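Local atomic coordinates of AT27789p (PDB entry 5UZN), a protein that probably binds messenger RNA through domains such as this one, the third quasi-RNA recognition motif of Glorund, the fruit-fly homologue of hnRNP F/H. Residues 12-17 / 52-57; 22-27 / 39-44. All blocks are in the same frame, centred on the assembly; numbering follows the deposited sequence.

Contact 1. Residues 12-17 / 52-57; sequences TIHMRG and TADAYF
Ile13 and Met15 pair with Ala55 and Ala53 at the centre of the antiparallel ladder between strands 12-16 and 52-57, whose axes approach to 4.7 Å. Four backbone bonds join these two hydrogen-bonded pairs; the straightest runs from Ile13 N to Ala55 O, 2.9 Å long. The face that carries these four side chains is the packed one. CD1 of Ile13 comes within 3.4 Å of CE1 of Phe57, and the bent Met15 chain sets SD 4.3 Å from CB of both Ala53 and Ala55 before its end leads off toward Val27 and Phe31 of helix 24-31. Phe57 in turn meets Phe31 edge-to-face.

The opposite face, with Thr12, His14, Arg16, Thr52, Asp54 and Tyr56, is polar and more open. With CG anti to the backbone N (chi1 -179°), the His14 ring reaches across to Asp54, and ND1 donates to OD1 of Asp54 over 3.0 Å. OD1 lies in the plane of the imidazole, but the ring nitrogen meets it on its syn side, 33° out of the carboxylate plane. A weak bond from Arg16 NH1 reaches NE2, the other ring nitrogen, while Thr52 CG2 sits over one guanidinium face. A leucine in place of His14 would probably leave OD1 of Asp54 without this donor and Arg16 with no acceptor there. Alongside, Thr12 OG1 lies 3.3 Å from CD1 of Tyr56. Strands 11-16 and 52-57 are the two inner strands of the four-stranded antiparallel sheet of the quasi-RRM fold.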
loop_
_atom_site.group_PDB
_atom_site.type_symbol
_atom_site.label_atom_id
_atom_site.label_comp_id
_atom_site.label_asym_id
_atom_site.label_seq_id
_atom_site.Cartn_x
_atom_site.Cartn_y
_atom_site.Cartn_z
ATOM N N THR A 12 -6.671 -2.968 -6.145
ATOM C CA THR A 12 -6.367 -2.443 -4.820
ATOM C C THR A 12 -5.677 -3.469 -3.931
ATOM O O THR A 12 -6.121 -4.622 -3.831
ATOM C CB THR A 12 -7.653 -1.973 -4.162
ATOM O OG1 THR A 12 -8.256 -1.027 -5.032
ATOM C CG2 THR A 12 -7.360 -1.328 -2.818
ATOM N N ILE A 13 -4.615 -3.028 -3.262
ATOM C CA ILE A 13 -3.942 -3.792 -2.217
ATOM C C ILE A 13 -4.111 -3.022 -0.917
ATOM O O ILE A 13 -3.626 -1.888 -0.797
ATOM C CB ILE A 13 -2.460 -3.997 -2.531
ATOM C CG1 ILE A 13 -2.273 -4.831 -3.799
ATOM C CG2 ILE A 13 -1.757 -4.666 -1.359
ATOM C CD1 ILE A 13 -0.798 -5.105 -4.060
ATOM N N HIS A 14 -4.827 -3.619 0.035
ATOM C CA HIS A 14 -5.014 -3.040 1.354
ATOM C C HIS A 14 -3.857 -3.489 2.226
ATOM O O HIS A 14 -3.399 -4.625 2.122
ATOM C CB HIS A 14 -6.362 -3.468 1.958
ATOM C CG HIS A 14 -6.613 -2.888 3.313
ATOM N ND1 HIS A 14 -6.708 -1.529 3.531
ATOM C CD2 HIS A 14 -6.744 -3.477 4.529
ATOM C CE1 HIS A 14 -6.896 -1.305 4.824
ATOM N NE2 HIS A 14 -6.920 -2.468 5.451
ATOM N N MET A 15 -3.336 -2.571 3.040
ATOM C CA MET A 15 -2.103 -2.804 3.779
ATOM C C MET A 15 -2.363 -2.599 5.260
ATOM O O MET A 15 -2.994 -1.623 5.645
ATOM C CB MET A 15 -0.973 -1.867 3.300
ATOM C CG MET A 15 -0.811 -1.775 1.788
ATOM S SD MET A 15 0.301 -0.469 1.240
ATOM C CE MET A 15 1.878 -1.197 1.720
ATOM N N ARG A 16 -1.894 -3.518 6.093
ATOM C CA ARG A 16 -1.954 -3.329 7.532
ATOM C C ARG A 16 -0.564 -3.410 8.152
ATOM O O ARG A 16 0.357 -4.008 7.583
ATOM C CB ARG A 16 -2.885 -4.355 8.182
ATOM C CG ARG A 16 -4.313 -4.248 7.670
ATOM C CD ARG A 16 -5.227 -5.252 8.337
ATOM N NE ARG A 16 -5.730 -4.762 9.606
ATOM C CZ ARG A 16 -6.738 -3.899 9.693
ATOM N NH1 ARG A 16 -7.322 -3.449 8.575
ATOM N NH2 ARG A 16 -7.171 -3.508 10.882
ATOM N N GLY A 17 -0.421 -2.792 9.322
ATOM C CA GLY A 17 0.837 -2.836 10.043
ATOM C C GLY A 17 1.827 -1.746 9.707
ATOM O O GLY A 17 3.001 -1.880 10.059
ATOM N N THR A 52 -2.827 1.755 8.562
ATOM C CA THR A 52 -3.226 1.038 7.359
ATOM C C THR A 52 -3.255 1.995 6.181
ATOM O O THR A 52 -3.190 3.216 6.333
ATOM C CB THR A 52 -4.606 0.378 7.500
ATOM O OG1 THR A 52 -5.627 1.387 7.440
ATOM C CG2 THR A 52 -4.702 -0.383 8.798
ATOM N N ALA A 53 -3.386 1.418 4.987
ATOM C CA ALA A 53 -3.305 2.195 3.772
ATOM C C ALA A 53 -3.881 1.377 2.636
ATOM O O ALA A 53 -4.018 0.153 2.737
ATOM C CB ALA A 53 -1.849 2.568 3.435
ATOM N N ASP A 54 -4.164 2.066 1.530
ATOM C CA ASP A 54 -4.496 1.437 0.253
ATOM C C ASP A 54 -3.513 1.861 -0.824
ATOM O O ASP A 54 -3.135 3.032 -0.901
ATOM C CB ASP A 54 -5.893 1.811 -0.220
ATOM C CG ASP A 54 -6.969 1.124 0.564
ATOM O OD1 ASP A 54 -6.749 -0.036 0.982
ATOM O OD2 ASP A 54 -8.035 1.751 0.764
ATOM N N ALA A 55 -3.119 0.908 -1.666
ATOM C CA ALA A 55 -2.312 1.174 -2.850
ATOM C C ALA A 55 -3.133 0.750 -4.055
ATOM O O ALA A 55 -3.646 -0.376 -4.084
ATOM C CB ALA A 55 -0.956 0.440 -2.813
ATOM N N TYR A 56 -3.271 1.667 -5.022
ATOM C CA TYR A 56 -4.123 1.520 -6.206
ATOM C C TYR A 56 -3.240 1.379 -7.434
ATOM O O TYR A 56 -2.506 2.310 -7.781
ATOM C CB TYR A 56 -5.067 2.718 -6.374
ATOM C CG TYR A 56 -6.055 2.862 -5.236
ATOM C CD1 TYR A 56 -7.194 2.083 -5.205
ATOM C CD2 TYR A 56 -5.850 3.771 -4.194
ATOM C CE1 TYR A 56 -8.108 2.176 -4.182
ATOM C CE2 TYR A 56 -6.780 3.872 -3.149
ATOM C CZ TYR A 56 -7.908 3.071 -3.162
ATOM O OH TYR A 56 -8.860 3.121 -2.166
ATOM N N PHE A 57 -3.298 0.221 -8.079
ATOM C CA PHE A 57 -2.458 -0.070 -9.231
ATOM C C PHE A 57 -3.257 0.064 -10.516
ATOM O O PHE A 57 -4.480 -0.107 -10.534
ATOM C CB PHE A 57 -1.847 -1.474 -9.127
ATOM C CG PHE A 57 -0.950 -1.632 -7.932
ATOM C CD1 PHE A 57 -1.488 -1.908 -6.695
ATOM C CD2 PHE A 57 0.432 -1.452 -8.044
ATOM C CE1 PHE A 57 -0.657 -2.030 -5.563
ATOM C CE2 PHE A 57 1.252 -1.574 -6.942
ATOM C CZ PHE A 57 0.704 -1.863 -5.693
#

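Contact 2. Residues 22-27 / 39-44; sequences SFENDV and VRINYN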
loop_
_atom_site.group_PDB
_atom_site.type_symbol
_atom_site.label_atom_id
_atom_site.label_comp_id
_atom_site.label_asym_id
_atom_site.label_seq_id
_atom_site.Cartn_x
_atom_site.Cartn_y
_atom_site.Cartn_z
ATOM N N SER A 22 5.170 6.216 8.578
ATOM C CA SER A 22 5.262 5.876 7.157
ATOM C C SER A 22 4.100 6.483 6.377
ATOM O O SER A 22 2.932 6.219 6.685
ATOM C CB SER A 22 5.291 4.363 6.965
ATOM O OG SER A 22 6.569 3.852 7.303
ATOM N N PHE A 23 4.424 7.269 5.350
ATOM C CA PHE A 23 3.396 7.932 4.569
ATOM C C PHE A 23 3.469 7.483 3.126
ATOM O O PHE A 23 3.963 6.383 2.860
ATOM C CB PHE A 23 3.537 9.437 4.735
ATOM C CG PHE A 23 3.442 9.864 6.163
ATOM C CD1 PHE A 23 2.208 9.920 6.787
ATOM C CD2 PHE A 23 4.590 10.146 6.906
ATOM C CE1 PHE A 23 2.102 10.284 8.109
ATOM C CE2 PHE A 23 4.493 10.502 8.237
ATOM C CZ PHE A 23 3.245 10.577 8.842
ATOM N N GLU A 24 2.982 8.303 2.188
ATOM C CA GLU A 24 2.838 7.813 0.820
ATOM C C GLU A 24 4.178 7.390 0.232
ATOM O O GLU A 24 4.278 6.323 -0.381
ATOM C CB GLU A 24 2.165 8.873 -0.054
ATOM C CG GLU A 24 0.630 8.873 0.108
ATOM C CD GLU A 24 -0.079 9.993 -0.646
ATOM O OE1 GLU A 24 -0.945 10.662 -0.037
ATOM O OE2 GLU A 24 0.212 10.199 -1.843
ATOM N N ASN A 25 5.229 8.206 0.412
ATOM C CA ASN A 25 6.497 7.864 -0.225
ATOM C C ASN A 25 7.058 6.549 0.297
ATOM O O ASN A 25 7.719 5.828 -0.454
ATOM C CB ASN A 25 7.502 9.010 -0.073
ATOM C CG ASN A 25 7.224 10.158 -1.054
ATOM O OD1 ASN A 25 6.723 9.944 -2.170
ATOM N ND2 ASN A 25 7.530 11.375 -0.635
ATOM N N ASP A 26 6.787 6.198 1.560
ATOM C CA ASP A 26 7.209 4.883 2.046
ATOM C C ASP A 26 6.446 3.748 1.365
ATOM O O ASP A 26 7.006 2.665 1.143
ATOM C CB ASP A 26 7.016 4.788 3.555
ATOM C CG ASP A 26 8.272 5.106 4.325
ATOM O OD1 ASP A 26 9.186 5.705 3.733
ATOM O OD2 ASP A 26 8.341 4.750 5.523
ATOM N N VAL A 27 5.162 3.950 1.060
ATOM C CA VAL A 27 4.443 2.913 0.320
ATOM C C VAL A 27 5.031 2.769 -1.073
ATOM O O VAL A 27 5.310 1.654 -1.531
ATOM C CB VAL A 27 2.930 3.213 0.289
ATOM C CG1 VAL A 27 2.174 2.150 -0.509
ATOM C CG2 VAL A 27 2.394 3.178 1.702
ATOM N N VAL A 39 -1.704 6.210 -3.715
ATOM C CA VAL A 39 -1.607 5.619 -2.385
ATOM C C VAL A 39 -2.434 6.475 -1.449
ATOM O O VAL A 39 -2.379 7.704 -1.519
ATOM C CB VAL A 39 -0.158 5.572 -1.851
ATOM C CG1 VAL A 39 -0.177 5.175 -0.361
ATOM C CG2 VAL A 39 0.686 4.618 -2.675
ATOM N N ARG A 40 -3.157 5.830 -0.621
ATOM C CA ARG A 40 -3.966 6.541 0.449
ATOM C C ARG A 40 -3.705 5.935 1.935
ATOM O O ARG A 40 -3.963 4.771 2.345
ATOM C CB ARG A 40 -5.466 6.381 0.210
ATOM C CG ARG A 40 -5.964 6.868 -1.132
ATOM C CD ARG A 40 -7.463 7.159 -1.059
ATOM N NE ARG A 40 -8.220 6.053 -0.477
ATOM C CZ ARG A 40 -9.516 6.108 -0.195
ATOM N NH1 ARG A 40 -10.123 5.053 0.337
ATOM N NH2 ARG A 40 -10.207 7.223 -0.438
ATOM N N ILE A 41 -3.035 6.824 2.649
ATOM C CA ILE A 41 -2.820 6.485 4.048
ATOM C C ILE A 41 -4.122 6.736 4.785
ATOM O O ILE A 41 -4.784 7.741 4.521
ATOM C CB ILE A 41 -1.681 7.344 4.623
ATOM C CG1 ILE A 41 -0.399 7.207 3.764
ATOM C CG2 ILE A 41 -1.514 7.043 6.107
ATOM C CD1 ILE A 41 0.234 5.740 3.702
ATOM N N ASN A 42 -4.521 5.813 5.673
ATOM C CA ASN A 42 -5.749 5.952 6.447
ATOM C C ASN A 42 -5.481 6.602 7.801
ATOM O O ASN A 42 -4.506 6.277 8.487
ATOM C CB ASN A 42 -6.423 4.592 6.663
ATOM C CG ASN A 42 -6.985 4.015 5.389
ATOM O OD1 ASN A 42 -7.574 4.732 4.586
ATOM N ND2 ASN A 42 -6.782 2.717 5.177
ATOM N N TYR A 43 -6.371 7.515 8.188
ATOM C CA TYR A 43 -6.312 8.210 9.467
ATOM C C TYR A 43 -7.660 8.082 10.164
ATOM O O TYR A 43 -8.663 7.702 9.553
ATOM C CB TYR A 43 -5.965 9.706 9.290
ATOM C CG TYR A 43 -4.707 10.000 8.502
ATOM C CD1 TYR A 43 -4.681 9.874 7.122
ATOM C CD2 TYR A 43 -3.543 10.433 9.141
ATOM C CE1 TYR A 43 -3.531 10.159 6.396
ATOM C CE2 TYR A 43 -2.381 10.702 8.417
ATOM C CZ TYR A 43 -2.390 10.568 7.042
ATOM O OH TYR A 43 -1.264 10.823 6.280
ATOM N N ASN A 44 -7.691 8.413 11.455
ATOM C CA ASN A 44 -8.977 8.671 12.101
ATOM C C ASN A 44 -9.440 10.113 11.833
ATOM O O ASN A 44 -8.773 10.899 11.148
ATOM C CB ASN A 44 -8.897 8.388 13.597
ATOM C CG ASN A 44 -7.947 9.327 14.337
ATOM O OD1 ASN A 44 -7.617 10.434 13.881
ATOM N ND2 ASN A 44 -7.509 8.883 15.499
HETATM O O HOH W 1 -2.425 9.385 1.777
HETATM O O HOH W 2 -0.868 8.888 -4.087
#
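Val27 and Val39 meet through their methyl groups, with CG1 of Val27 3.6 Å from CG2 of Val39. Beside them CG2 of Val27 passes CD1 of Ile41 at 3.9 Å, the two side chains pointing opposite ways. That same CD1 reaches the main chain where the helix begins, 3.7 Å from Phe23 C; chi2 of Ile41, at -63°, folds the methyl to this side.

Glu24 closes the outer edge. Its straight chain runs antiparallel to the Val39 side chain, so that the methylene CG packs on Val39 CG1 while the carboxylate lies by the strand backbone, linked to two strand amides through water. One water donates to Glu24 OE1 and accepts from Ile41 N at 2.8 Å; the other lies 2.8 Å from Glu24 OE2 and accepts from Val39 N. Farther along, OH of Tyr43 touches the ring edge of Phe23 at CD1, 3.6 Å away, the two side chains being roughly perpendicular.

In the next shell, Phe23 holds the N-cap position, and Ser22 OG donates to the anti lone pair of Asp26 OD2 over 2.7 Å, tying the approach to the helix onto its first turn. His49 NE2 hydrogen-bonds to Ser22 O, and its ring meets that of Phe23. The contact seats the start of helix 24-31 on strand 38-43, at one edge of the sheet, with Val27 reaching inward to Met15 of strand 11-16 and Ile41 to Ala53 of strand 52-57.

How the contacts relate
The centres of contact 1 and contact 2 lie 9 Å apart on one sheet, in which strand 52-57 is flanked by 11-16 and 38-43. Along the chain, both segments of contact 2 fall between the two strands that contact 1 pairs. The two are joined directly: Arg40 N lies 2.8 Å from Asp54 O, and Asn42 ND2 lies 2.9 Å from Thr52 OG1, both probable hydrogen bonds. Beneath helix 24-31 the apolar faces of the two contacts join in one continuous layer. On the other face Arg40 NH1 lies 3.4 Å from Tyr56 OH, and the Tyr56 side chain is about 4 Å from a bound glycerol, probably from the crystallisation liquor.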